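Local atomic coordinates of glutathione S-transferase family protein (Pseudomonas putida, PDB entry 3LXZ), a protein that probably catalyses the conjugation of reduced glutathione to a broad range of hydrophobic electrophiles. Residues V17-L22 with A155-C160; A88-L93 with Y146-Q151; R106-E111 with E124-D129; S112-S117 with P210-M215. All blocks are in the same frame, centred on the assembly; numbering follows the deposited sequence.

Interaction 1: V17-L22 with A155-C160; sequences VKLALL and ADLMFC
Leu19 and Ala20, on the first helix of the thioredoxin-like N-terminal domain, pack against Leu157 on helix 154-174 of the all-helical C-terminal domain, so the contact belongs to the interface between the two domains of the glutathione transferase fold. The short segments run closer to antiparallel than parallel, their N-to-C directions 138° apart, with axes 9.9 Å apart at closest approach. Leu157 reaches the other helix with both branches of its fork. Its CD1 meets the methyl of Ala20, CB to CD1 being 3.6 Å, while Leu157 CD2 lies 3.7 Å from Leu19 CD2 and also touches Leu19 CG. The Leu157 side chain leaves with CG anti to the carbonyl carbon (chi1 -46°), and from there its two methyls spread over successive residues of helix 12-23. Leu19 reaches toward it from helix 12-23 with CG anti to the backbone N (chi1 -173°); the two leucines cross obliquely, and the same Leu19 CD2 is a looser 4.4 Å from Cys160 SG. Around this point Ala20 also rests on Leu67 of helix 63-73, and Cys160 on Met192 of helix 183-193, so a further helix of each domain adjoins the seam. The side chain of Leu157 is about 7 Å from that of Thr63, a glutathione-binding residue. All four touching residues are buried and meet through methyls and one thiol; with no polar bond or ion pair between 17-22 and 155-160, the fit depends on shape and on exclusion of water, consistent with a hydrophobic join between the two domains.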
loop_
_atom_site.group_PDB
_atom_site.type_symbol
_atom_site.label_atom_id
_atom_site.label_comp_id
_atom_site.label_asym_id
_atom_site.label_seq_id
_atom_site.Cartn_x
_atom_site.Cartn_y
_atom_site.Cartn_z
ATOM N N VAL A 17 -3.516 -11.936 -8.859
ATOM C CA VAL A 17 -3.937 -11.480 -10.180
ATOM C C VAL A 17 -4.438 -12.643 -11.029
ATOM O O VAL A 17 -5.475 -12.514 -11.693
ATOM C CB VAL A 17 -2.846 -10.693 -10.874
ATOM C CG1 VAL A 17 -3.349 -10.209 -12.258
ATOM C CG2 VAL A 17 -2.526 -9.444 -9.976
ATOM N N LYS A 18 -3.704 -13.751 -11.008
ATOM C CA LYS A 18 -4.074 -14.939 -11.779
ATOM C C LYS A 18 -5.489 -15.414 -11.443
ATOM O O LYS A 18 -6.301 -15.672 -12.373
ATOM C CB LYS A 18 -3.032 -16.026 -11.565
ATOM C CG LYS A 18 -3.266 -17.353 -12.288
ATOM C CD LYS A 18 -1.942 -18.149 -12.281
ATOM C CE LYS A 18 -2.070 -19.546 -12.900
ATOM N NZ LYS A 18 -0.772 -20.270 -12.734
ATOM N N LEU A 19 -5.826 -15.477 -10.144
ATOM C CA LEU A 19 -7.190 -15.856 -9.774
ATOM C C LEU A 19 -8.231 -14.879 -10.311
ATOM O O LEU A 19 -9.299 -15.304 -10.753
ATOM C CB LEU A 19 -7.339 -16.032 -8.268
ATOM C CG LEU A 19 -8.662 -16.597 -7.738
ATOM C CD1 LEU A 19 -9.041 -17.912 -8.457
ATOM C CD2 LEU A 19 -8.506 -16.813 -6.236
ATOM N N ALA A 20 -7.922 -13.566 -10.279
ATOM C CA ALA A 20 -8.876 -12.546 -10.734
ATOM C C ALA A 20 -9.155 -12.777 -12.222
ATOM O O ALA A 20 -10.311 -12.762 -12.642
ATOM C CB ALA A 20 -8.304 -11.121 -10.520
ATOM N N LEU A 21 -8.088 -13.007 -12.996
ATOM C CA LEU A 21 -8.207 -13.216 -14.444
ATOM C C LEU A 21 -9.019 -14.486 -14.717
ATOM O O LEU A 21 -9.862 -14.494 -15.608
ATOM C CB LEU A 21 -6.829 -13.297 -15.115
ATOM C CG LEU A 21 -6.016 -11.985 -15.119
ATOM C CD1 LEU A 21 -4.569 -12.218 -15.479
ATOM C CD2 LEU A 21 -6.636 -10.989 -16.063
ATOM N N LEU A 22 -8.752 -15.547 -13.957
ATOM C CA LEU A 22 -9.472 -16.833 -14.143
ATOM C C LEU A 22 -10.952 -16.703 -13.735
ATOM O O LEU A 22 -11.844 -17.213 -14.431
ATOM C CB LEU A 22 -8.763 -17.940 -13.355
ATOM C CG LEU A 22 -7.483 -18.529 -13.944
ATOM C CD1 LEU A 22 -6.726 -19.296 -12.890
ATOM C CD2 LEU A 22 -7.763 -19.423 -15.180
ATOM N N ALA A 155 -10.795 -7.825 -2.316
ATOM C CA ALA A 155 -10.226 -8.025 -0.991
ATOM C C ALA A 155 -10.109 -9.498 -0.610
ATOM O O ALA A 155 -9.209 -9.847 0.166
ATOM C CB ALA A 155 -11.020 -7.259 0.068
ATOM N N ASP A 156 -10.979 -10.360 -1.161
ATOM C CA ASP A 156 -10.882 -11.799 -0.873
ATOM C C ASP A 156 -9.670 -12.451 -1.504
ATOM O O ASP A 156 -9.192 -13.450 -0.995
ATOM C CB ASP A 156 -12.155 -12.510 -1.322
ATOM C CG ASP A 156 -13.346 -12.037 -0.556
ATOM O OD1 ASP A 156 -13.377 -12.310 0.685
ATOM O OD2 ASP A 156 -14.217 -11.378 -1.156
ATOM N N LEU A 157 -9.227 -11.917 -2.654
ATOM C CA LEU A 157 -8.002 -12.357 -3.288
ATOM C C LEU A 157 -6.783 -12.036 -2.419
ATOM O O LEU A 157 -5.942 -12.906 -2.178
ATOM C CB LEU A 157 -7.865 -11.781 -4.711
ATOM C CG LEU A 157 -9.121 -11.859 -5.616
ATOM C CD1 LEU A 157 -8.869 -11.221 -7.007
ATOM C CD2 LEU A 157 -9.637 -13.303 -5.731
HETATM N N MSE A 158 -6.675 -10.798 -1.931
HETATM C CA MSE A 158 -5.561 -10.470 -1.033
HETATM C C MSE A 158 -5.659 -11.295 0.258
HETATM O O MSE A 158 -4.643 -11.769 0.776
HETATM C CB MSE A 158 -5.594 -8.962 -0.731
HETATM C CG MSE A 158 -4.553 -8.440 0.226
HETATM SE SE MSE A 158 -2.739 -8.441 -0.464
HETATM C CE MSE A 158 -2.856 -7.358 -2.093
ATOM N N PHE A 159 -6.863 -11.469 0.783
ATOM C CA PHE A 159 -7.059 -12.333 1.963
ATOM C C PHE A 159 -6.568 -13.770 1.738
ATOM O O PHE A 159 -5.809 -14.299 2.509
ATOM C CB PHE A 159 -8.538 -12.363 2.333
ATOM C CG PHE A 159 -8.888 -13.373 3.421
ATOM C CD1 PHE A 159 -8.894 -12.984 4.762
ATOM C CD2 PHE A 159 -9.215 -14.689 3.097
ATOM C CE1 PHE A 159 -9.207 -13.894 5.781
ATOM C CE2 PHE A 159 -9.562 -15.610 4.110
ATOM C CZ PHE A 159 -9.526 -15.218 5.443
ATOM N N CYS A 160 -7.007 -14.410 0.665
ATOM C CA CYS A 160 -6.802 -15.839 0.621
ATOM C C CYS A 160 -5.350 -16.217 0.308
ATOM O O CYS A 160 -4.911 -17.291 0.667
ATOM C CB CYS A 160 -7.830 -16.517 -0.273
ATOM S SG CYS A 160 -7.423 -16.379 -1.949
#

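Interaction 2: A88-L93 with Y146-Q151; sequences AKVREL and YVAGEQ
Val90 and Ala148 bring the two backbones closest, their CA atoms 5.8 Å apart where the irregular segment 146-151 runs up to helix 84-106. The methyl of Ala148 sits between two helix side chains one turn apart: Ala148 CB is 3.8 Å from Val90 CG2 and 3.9 Å from Leu93 CD1. Leu93 reaches further, its CD1 lying 3.8 Å from the backbone CA of Ala148. Leu93 CD1 also lies 3.8 Å from Val147 CG1, as the two side chains pass alongside one another, pointing opposite ways. Val147 carries CG1 anti to its backbone N (chi1 178°), which directs this branch at the leucine. Beside the apolar patch, Lys89 NZ forms a 2.8 Å salt bridge with Glu92 OE1, using the syn lone pair of that oxygen. Asn140 binds both groups, its OD1 accepting from Lys89 and its ND2 donating to Glu92, while Glu92 OE2 is hydrogen-bonded to Ser61 of the second subunit. The loop lies between helices of the C-terminal domain: Val147 packs on Phe159 of helix 154-174, on Leu188 of helix 183-193 and on Leu137 of helix 120-140, and Val90 on Ala155.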
loop_
_atom_site.group_PDB
_atom_site.type_symbol
_atom_site.label_atom_id
_atom_site.label_comp_id
_atom_site.label_asym_id
_atom_site.label_seq_id
_atom_site.Cartn_x
_atom_site.Cartn_y
_atom_site.Cartn_z
ATOM N N ALA A 88 -14.747 1.599 -2.122
ATOM C CA ALA A 88 -13.671 2.104 -1.278
ATOM C C ALA A 88 -13.487 1.225 -0.053
ATOM O O ALA A 88 -12.346 0.989 0.362
ATOM C CB ALA A 88 -13.923 3.585 -0.881
ATOM N N LYS A 89 -14.577 0.665 0.482
ATOM C CA LYS A 89 -14.470 -0.251 1.623
ATOM C C LYS A 89 -13.735 -1.540 1.248
ATOM O O LYS A 89 -12.912 -2.017 2.026
ATOM C CB LYS A 89 -15.850 -0.571 2.231
ATOM C CG LYS A 89 -16.404 0.557 3.088
ATOM C CD LYS A 89 -15.506 0.862 4.320
ATOM C CE LYS A 89 -15.437 -0.291 5.276
ATOM N NZ LYS A 89 -14.953 0.164 6.630
ATOM N N VAL A 90 -13.984 -2.062 0.049
ATOM C CA VAL A 90 -13.192 -3.220 -0.454
ATOM C C VAL A 90 -11.725 -2.837 -0.515
ATOM O O VAL A 90 -10.839 -3.584 -0.046
ATOM C CB VAL A 90 -13.625 -3.646 -1.839
ATOM C CG1 VAL A 90 -12.610 -4.649 -2.460
ATOM C CG2 VAL A 90 -15.006 -4.294 -1.757
ATOM N N ARG A 91 -11.456 -1.672 -1.105
ATOM C CA ARG A 91 -10.065 -1.219 -1.242
ATOM C C ARG A 91 -9.362 -0.939 0.078
ATOM O O ARG A 91 -8.162 -1.220 0.211
ATOM C CB ARG A 91 -9.978 -0.035 -2.184
ATOM C CG ARG A 91 -10.283 -0.470 -3.623
ATOM C CD ARG A 91 -10.506 0.689 -4.562
ATOM N NE ARG A 91 -10.614 0.216 -5.928
ATOM C CZ ARG A 91 -11.604 0.519 -6.771
ATOM N NH1 ARG A 91 -12.590 1.320 -6.411
ATOM N NH2 ARG A 91 -11.596 0.007 -7.991
ATOM N N GLU A 92 -10.093 -0.366 1.036
ATOM C CA GLU A 92 -9.589 -0.224 2.429
ATOM C C GLU A 92 -9.200 -1.582 3.045
ATOM O O GLU A 92 -8.088 -1.766 3.564
ATOM C CB GLU A 92 -10.598 0.520 3.303
ATOM C CG GLU A 92 -10.132 0.789 4.726
ATOM C CD GLU A 92 -11.294 1.137 5.649
ATOM O OE1 GLU A 92 -12.368 0.474 5.562
ATOM O OE2 GLU A 92 -11.137 2.075 6.475
ATOM N N LEU A 93 -10.114 -2.544 2.995
ATOM C CA LEU A 93 -9.786 -3.886 3.457
ATOM C C LEU A 93 -8.609 -4.564 2.728
ATOM O O LEU A 93 -7.714 -5.162 3.373
ATOM C CB LEU A 93 -11.056 -4.770 3.384
ATOM C CG LEU A 93 -12.071 -4.426 4.491
ATOM C CD1 LEU A 93 -13.484 -4.945 4.129
ATOM C CD2 LEU A 93 -11.670 -4.971 5.863
ATOM N N TYR A 146 -17.629 -13.452 2.900
ATOM C CA TYR A 146 -16.451 -12.819 2.307
ATOM C C TYR A 146 -15.976 -11.601 3.092
ATOM O O TYR A 146 -16.701 -11.064 3.948
ATOM C CB TYR A 146 -16.744 -12.446 0.845
ATOM C CG TYR A 146 -17.206 -13.610 0.032
ATOM C CD1 TYR A 146 -16.287 -14.457 -0.564
ATOM C CD2 TYR A 146 -18.569 -13.867 -0.157
ATOM C CE1 TYR A 146 -16.705 -15.551 -1.321
ATOM C CE2 TYR A 146 -18.986 -14.959 -0.926
ATOM C CZ TYR A 146 -18.043 -15.793 -1.488
ATOM O OH TYR A 146 -18.423 -16.873 -2.258
ATOM N N VAL A 147 -14.755 -11.168 2.798
ATOM C CA VAL A 147 -14.136 -10.116 3.578
ATOM C C VAL A 147 -15.021 -8.891 3.746
ATOM O O VAL A 147 -15.244 -8.432 4.886
ATOM C CB VAL A 147 -12.712 -9.703 3.077
ATOM C CG1 VAL A 147 -12.179 -8.552 3.929
ATOM C CG2 VAL A 147 -11.755 -10.871 3.179
ATOM N N ALA A 148 -15.562 -8.403 2.627
ATOM C CA ALA A 148 -16.219 -7.114 2.614
ATOM C C ALA A 148 -17.707 -7.256 2.698
ATOM O O ALA A 148 -18.412 -6.245 2.784
ATOM C CB ALA A 148 -15.835 -6.339 1.332
ATOM N N GLY A 149 -18.216 -8.492 2.697
ATOM C CA GLY A 149 -19.680 -8.637 2.655
ATOM C C GLY A 149 -20.141 -9.964 2.109
ATOM O O GLY A 149 -19.516 -10.969 2.360
ATOM N N GLU A 150 -21.236 -9.944 1.338
ATOM C CA GLU A 150 -21.880 -11.168 0.841
ATOM C C GLU A 150 -21.388 -11.680 -0.525
ATOM O O GLU A 150 -21.814 -12.751 -0.973
ATOM C CB GLU A 150 -23.413 -10.995 0.829
ATOM C CG GLU A 150 -23.985 -10.543 2.189
ATOM C CD GLU A 150 -25.506 -10.376 2.239
ATOM O OE1 GLU A 150 -26.213 -10.719 1.261
ATOM O OE2 GLU A 150 -26.004 -9.893 3.285
ATOM N N GLN A 151 -20.492 -10.933 -1.180
ATOM C CA GLN A 151 -20.003 -11.318 -2.526
ATOM C C GLN A 151 -18.480 -11.342 -2.590
ATOM O O GLN A 151 -17.825 -10.558 -1.916
ATOM C CB GLN A 151 -20.492 -10.343 -3.601
ATOM C CG GLN A 151 -22.012 -10.126 -3.672
ATOM C CD GLN A 151 -22.660 -10.955 -4.761
ATOM O OE1 GLN A 151 -22.973 -12.136 -4.569
ATOM N NE2 GLN A 151 -22.858 -10.343 -5.923
#

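Interaction 3: R106-E111 with E124-D129; sequences RTCYAE and EKARAD
Glu111 OE2 is gripped by two groups, a salt bridge from Lys123 NZ and a hydrogen bond from Val118 N, while Thr107 and Cys108 earlier in the same segment rest on Ala126. The Ala126 methyl faces both of them: its CB is 3.7 Å from Cys108 SG and equally 3.7 Å from Thr107 OG1. Thr107 OG1 is hydrogen-bonded to Pro104 O and meets the methyl by packing alone; chi1 of 68° sets OG1 between the backbone N and the carbonyl carbon. Cys108 turns SG beside its backbone N instead, and its buried side chain also packs on Val169 of helix 154-174. The contact falls at the break between helices 84-106 and 109-114, where a type I beta turn from Arg106 to Tyr109 is closed by Tyr109 N bonding Arg106 O at 3.1 Å and leaves Cys108 as N-cap of the next helix. With only a methyl at Ala126, helix 120-140 passes the turn with Thr107 CA and Ala126 CA 7.0 Å apart. Arg106, a glutathione-binding residue, folds its guanidinium so that Tyr109 CE2 stands 3.7 Å above the plane, over its centre, and Glu102 forms a salt bridge with Arg106 NE.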
loop_
_atom_site.group_PDB
_atom_site.type_symbol
_atom_site.label_atom_id
_atom_site.label_comp_id
_atom_site.label_asym_id
_atom_site.label_seq_id
_atom_site.Cartn_x
_atom_site.Cartn_y
_atom_site.Cartn_z
ATOM N N ARG A 106 5.856 -11.232 5.485
ATOM C CA ARG A 106 6.910 -11.313 4.472
ATOM C C ARG A 106 8.308 -11.131 5.103
ATOM O O ARG A 106 9.276 -11.746 4.644
ATOM C CB ARG A 106 6.644 -10.331 3.331
ATOM C CG ARG A 106 7.689 -10.270 2.187
ATOM C CD ARG A 106 7.122 -9.478 0.977
ATOM N NE ARG A 106 6.091 -10.260 0.266
ATOM C CZ ARG A 106 6.368 -11.212 -0.628
ATOM N NH1 ARG A 106 5.397 -11.902 -1.216
ATOM N NH2 ARG A 106 7.638 -11.489 -0.937
ATOM N N THR A 107 8.378 -10.354 6.185
ATOM C CA THR A 107 9.664 -10.125 6.871
ATOM C C THR A 107 10.195 -11.418 7.472
ATOM O O THR A 107 11.399 -11.518 7.782
ATOM C CB THR A 107 9.626 -9.006 7.953
ATOM O OG1 THR A 107 8.818 -9.405 9.079
ATOM C CG2 THR A 107 9.167 -7.649 7.363
ATOM N N CYS A 108 9.304 -12.400 7.638
ATOM C CA CYS A 108 9.697 -13.661 8.212
ATOM C C CYS A 108 9.688 -14.820 7.237
ATOM O O CYS A 108 9.863 -15.951 7.674
ATOM C CB CYS A 108 8.815 -14.000 9.407
ATOM S SG CYS A 108 9.024 -12.868 10.792
ATOM N N TYR A 109 9.479 -14.569 5.935
ATOM C CA TYR A 109 9.450 -15.683 4.962
ATOM C C TYR A 109 10.816 -16.369 4.843
ATOM O O TYR A 109 10.888 -17.572 4.565
ATOM C CB TYR A 109 8.975 -15.260 3.561
ATOM C CG TYR A 109 7.513 -14.820 3.427
ATOM C CD1 TYR A 109 6.569 -15.055 4.431
ATOM C CD2 TYR A 109 7.086 -14.195 2.258
ATOM C CE1 TYR A 109 5.236 -14.630 4.277
ATOM C CE2 TYR A 109 5.756 -13.787 2.080
ATOM C CZ TYR A 109 4.832 -14.005 3.090
ATOM O OH TYR A 109 3.535 -13.557 2.902
ATOM N N ALA A 110 11.891 -15.606 5.078
ATOM C CA ALA A 110 13.227 -16.192 5.103
ATOM C C ALA A 110 13.274 -17.402 6.031
ATOM O O ALA A 110 13.807 -18.437 5.657
ATOM C CB ALA A 110 14.273 -15.160 5.488
ATOM N N GLU A 111 12.704 -17.280 7.224
ATOM C CA GLU A 111 12.737 -18.351 8.212
ATOM C C GLU A 111 11.680 -19.420 7.949
ATOM O O GLU A 111 11.975 -20.622 7.992
ATOM C CB GLU A 111 12.587 -17.802 9.623
ATOM C CG GLU A 111 12.773 -18.870 10.697
ATOM C CD GLU A 111 12.902 -18.302 12.092
ATOM O OE1 GLU A 111 12.418 -18.960 13.029
ATOM O OE2 GLU A 111 13.480 -17.202 12.261
ATOM N N GLU A 124 10.177 -9.872 16.703
ATOM C CA GLU A 124 9.407 -9.082 17.664
ATOM C C GLU A 124 8.488 -8.118 16.954
ATOM O O GLU A 124 7.322 -8.014 17.309
ATOM C CB GLU A 124 10.319 -8.287 18.598
ATOM C CG GLU A 124 11.128 -9.166 19.501
ATOM C CD GLU A 124 12.174 -8.432 20.362
ATOM O OE1 GLU A 124 12.503 -7.225 20.127
ATOM O OE2 GLU A 124 12.664 -9.110 21.292
ATOM N N LYS A 125 9.020 -7.410 15.957
ATOM C CA LYS A 125 8.240 -6.414 15.260
ATOM C C LYS A 125 7.137 -7.106 14.444
ATOM O O LYS A 125 5.997 -6.651 14.443
ATOM C CB LYS A 125 9.142 -5.487 14.419
ATOM C CG LYS A 125 8.426 -4.419 13.597
ATOM C CD LYS A 125 7.343 -3.681 14.402
ATOM C CE LYS A 125 6.873 -2.414 13.700
ATOM N NZ LYS A 125 7.702 -1.257 14.064
ATOM N N ALA A 126 7.464 -8.217 13.789
ATOM C CA ALA A 126 6.463 -8.970 13.044
ATOM C C ALA A 126 5.338 -9.477 13.922
ATOM O O ALA A 126 4.181 -9.396 13.542
ATOM C CB ALA A 126 7.079 -10.109 12.253
ATOM N N ARG A 127 5.657 -10.003 15.094
ATOM C CA ARG A 127 4.609 -10.443 16.010
ATOM C C ARG A 127 3.640 -9.303 16.377
ATOM O O ARG A 127 2.433 -9.470 16.300
ATOM C CB ARG A 127 5.225 -11.035 17.286
ATOM C CG ARG A 127 4.165 -11.574 18.311
ATOM C CD ARG A 127 4.815 -11.941 19.657
ATOM N NE ARG A 127 5.963 -12.798 19.422
ATOM C CZ ARG A 127 5.924 -14.125 19.422
ATOM N NH1 ARG A 127 4.788 -14.770 19.693
ATOM N NH2 ARG A 127 7.031 -14.808 19.172
ATOM N N ALA A 128 4.166 -8.137 16.756
ATOM C CA ALA A 128 3.300 -7.026 17.134
ATOM C C ALA A 128 2.482 -6.570 15.906
ATOM O O ALA A 128 1.265 -6.318 16.010
ATOM C CB ALA A 128 4.131 -5.858 17.718
ATOM N N ASP A 129 3.142 -6.473 14.758
ATOM C CA ASP A 129 2.458 -6.017 13.526
ATOM C C ASP A 129 1.344 -6.981 13.082
ATOM O O ASP A 129 0.255 -6.535 12.674
ATOM C CB ASP A 129 3.453 -5.796 12.384
ATOM C CG ASP A 129 4.265 -4.533 12.538
ATOM O OD1 ASP A 129 3.890 -3.631 13.321
ATOM O OD2 ASP A 129 5.286 -4.417 11.825
#

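Interaction 4: S112-S117 with P210-M215; sequences SFFGMS and PAFMEM
A Met-aromatic contact joins Met213, present as selenomethionine, to Phe114 near residues of the glutathione site, with Phe212 completing a small apolar cluster. The selenium of Met213 stands 5.2 Å from the centroid of the Phe114 ring and 54° off the ring normal, an oblique approach. The nearest ring atom is Phe114 CE1, at 4.2 Å from Met213 SE, and the terminal methyl lies beside the next ring atom, Met213 CE being 4.2 Å from Phe114 CD1. Bends at chi2 (-61°) and chi3 (-57°) curl the Met213 chain so that both its selenium and its methyl meet the ring. At the far end of Phe114, CZ meets Phe212 CE2 at 4.0 Å, and Phe212 CZ at nearly the same separation; the two phenylalanine side chains cross at about a right angle. In the fold, this brings the short helix 109-114 against the C-terminal helix 198-218. The side chain of Phe212 is about 7 Å from that of Ser11, and that of Phe114 about 8 Å from that of Arg106, both glutathione-binding residues, so the cluster probably borders the active-site cleft. Phe212 is buried, whereas Phe114 and Met213 are partly exposed. The two backbones stay well apart, the closest CA atoms being those of Phe114 and Met213 at 9.3 Å, so long side chains bridge the interval. The Phe212 ring is also stacked with Phe8 and packs on Val10 and Tyr34, which ties helix 198-218 to the N-terminal domain.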
loop_
_atom_site.group_PDB
_atom_site.type_symbol
_atom_site.label_atom_id
_atom_site.label_comp_id
_atom_site.label_asym_id
_atom_site.label_seq_id
_atom_site.Cartn_x
_atom_site.Cartn_y
_atom_site.Cartn_z
ATOM N N SER A 112 10.455 -18.991 7.660
ATOM C CA SER A 112 9.340 -19.928 7.567
ATOM C C SER A 112 9.409 -20.808 6.322
ATOM O O SER A 112 8.965 -21.969 6.343
ATOM C CB SER A 112 8.023 -19.175 7.609
ATOM O OG SER A 112 7.971 -18.262 6.534
ATOM N N PHE A 113 9.959 -20.264 5.241
ATOM C CA PHE A 113 10.021 -21.013 4.000
ATOM C C PHE A 113 11.407 -21.406 3.528
ATOM O O PHE A 113 11.550 -22.449 2.905
ATOM C CB PHE A 113 9.160 -20.360 2.916
ATOM C CG PHE A 113 7.728 -20.132 3.368
ATOM C CD1 PHE A 113 6.938 -21.208 3.804
ATOM C CD2 PHE A 113 7.184 -18.845 3.417
ATOM C CE1 PHE A 113 5.611 -21.008 4.255
ATOM C CE2 PHE A 113 5.867 -18.633 3.864
ATOM C CZ PHE A 113 5.079 -19.723 4.285
ATOM N N PHE A 114 12.425 -20.610 3.840
ATOM C CA PHE A 114 13.786 -20.930 3.395
ATOM C C PHE A 114 14.691 -21.456 4.524
ATOM O O PHE A 114 15.890 -21.623 4.321
ATOM C CB PHE A 114 14.437 -19.730 2.695
ATOM C CG PHE A 114 13.653 -19.203 1.519
ATOM C CD1 PHE A 114 13.932 -19.641 0.226
ATOM C CD2 PHE A 114 12.636 -18.263 1.699
ATOM C CE1 PHE A 114 13.217 -19.164 -0.870
ATOM C CE2 PHE A 114 11.908 -17.771 0.606
ATOM C CZ PHE A 114 12.207 -18.227 -0.690
ATOM N N GLY A 115 14.111 -21.720 5.692
ATOM C CA GLY A 115 14.849 -22.243 6.855
ATOM C C GLY A 115 16.036 -21.428 7.371
ATOM O O GLY A 115 16.881 -21.967 8.106
HETATM N N MSE A 116 16.093 -20.144 6.992
HETATM C CA MSE A 116 17.126 -19.188 7.433
HETATM C C MSE A 116 16.582 -18.256 8.524
HETATM O O MSE A 116 15.768 -17.370 8.235
HETATM C CB MSE A 116 17.624 -18.338 6.245
HETATM C CG MSE A 116 18.404 -19.102 5.156
HETATM SE SE MSE A 116 19.804 -20.297 5.901
HETATM C CE MSE A 116 20.938 -18.923 6.781
ATOM N N SER A 117 17.040 -18.431 9.761
ATOM C CA SER A 117 16.511 -17.654 10.892
ATOM C C SER A 117 16.632 -16.129 10.746
ATOM O O SER A 117 17.609 -15.603 10.220
ATOM C CB SER A 117 17.126 -18.095 12.222
ATOM O OG SER A 117 16.539 -19.303 12.661
ATOM N N PRO A 210 10.253 -26.290 -8.225
ATOM C CA PRO A 210 11.675 -26.655 -8.296
ATOM C C PRO A 210 12.513 -25.587 -9.021
ATOM O O PRO A 210 13.657 -25.288 -8.620
ATOM C CB PRO A 210 11.648 -27.981 -9.065
ATOM C CG PRO A 210 10.289 -28.571 -8.763
ATOM C CD PRO A 210 9.384 -27.364 -8.737
ATOM N N ALA A 211 11.966 -24.991 -10.081
ATOM C CA ALA A 211 12.737 -23.950 -10.788
ATOM C C ALA A 211 12.927 -22.720 -9.925
ATOM O O ALA A 211 14.017 -22.131 -9.903
ATOM C CB ALA A 211 12.055 -23.563 -12.081
ATOM N N PHE A 212 11.866 -22.321 -9.235
ATOM C CA PHE A 212 11.972 -21.201 -8.304
ATOM C C PHE A 212 13.083 -21.461 -7.272
ATOM O O PHE A 212 13.988 -20.637 -7.091
ATOM C CB PHE A 212 10.622 -20.919 -7.642
ATOM C CG PHE A 212 10.701 -19.879 -6.578
ATOM C CD1 PHE A 212 11.073 -18.572 -6.900
ATOM C CD2 PHE A 212 10.444 -20.206 -5.254
ATOM C CE1 PHE A 212 11.152 -17.588 -5.914
ATOM C CE2 PHE A 212 10.554 -19.218 -4.231
ATOM C CZ PHE A 212 10.895 -17.926 -4.579
HETATM N N MSE A 213 13.067 -22.633 -6.648
HETATM C CA MSE A 213 14.092 -22.930 -5.645
HETATM C C MSE A 213 15.507 -23.004 -6.236
HETATM O O MSE A 213 16.491 -22.651 -5.569
HETATM C CB MSE A 213 13.756 -24.219 -4.892
HETATM C CG MSE A 213 12.452 -24.164 -4.144
HETATM SE SE MSE A 213 12.372 -22.762 -2.761
HETATM C CE MSE A 213 13.936 -23.343 -1.741
ATOM N N GLU A 214 15.614 -23.468 -7.475
ATOM C CA GLU A 214 16.901 -23.500 -8.165
ATOM C C GLU A 214 17.385 -22.065 -8.423
ATOM O O GLU A 214 18.567 -21.769 -8.249
ATOM C CB GLU A 214 16.791 -24.293 -9.472
ATOM C CG GLU A 214 18.130 -24.588 -10.169
ATOM C CD GLU A 214 19.004 -25.572 -9.400
ATOM O OE1 GLU A 214 18.476 -26.505 -8.752
ATOM O OE2 GLU A 214 20.227 -25.411 -9.437
HETATM N N MSE A 215 16.465 -21.187 -8.834
HETATM C CA MSE A 215 16.781 -19.773 -9.020
HETATM C C MSE A 215 17.325 -19.192 -7.699
HETATM O O MSE A 215 18.344 -18.487 -7.676
HETATM C CB MSE A 215 15.537 -19.021 -9.506
HETATM C CG MSE A 215 15.770 -17.572 -9.919
HETATM SE SE MSE A 215 15.771 -16.319 -8.380
HETATM C CE MSE A 215 13.947 -16.644 -7.758
#

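From the N terminus, the first helix of the thioredoxin-like domain is joined by 155-160, where interaction 1 closes the widest of three concentric loops and ties the two domains together. Within that span interaction 2 brings 146-151 back to 88-93, and within it in turn interaction 3 closes a short loop of 12 residues between 106-111 and 124-129. Interaction 4 crosses all three, since 112-117 lies inside each loop and 210-215 beyond them, and it brings in the C-terminal helix. Interactions 1 and 2 touch through Asp156 OD1 and Val147 N (2.8 Å); interactions 3 and 4 share helix 109-114, with Ala110 O 3.1 Å from Met116 N.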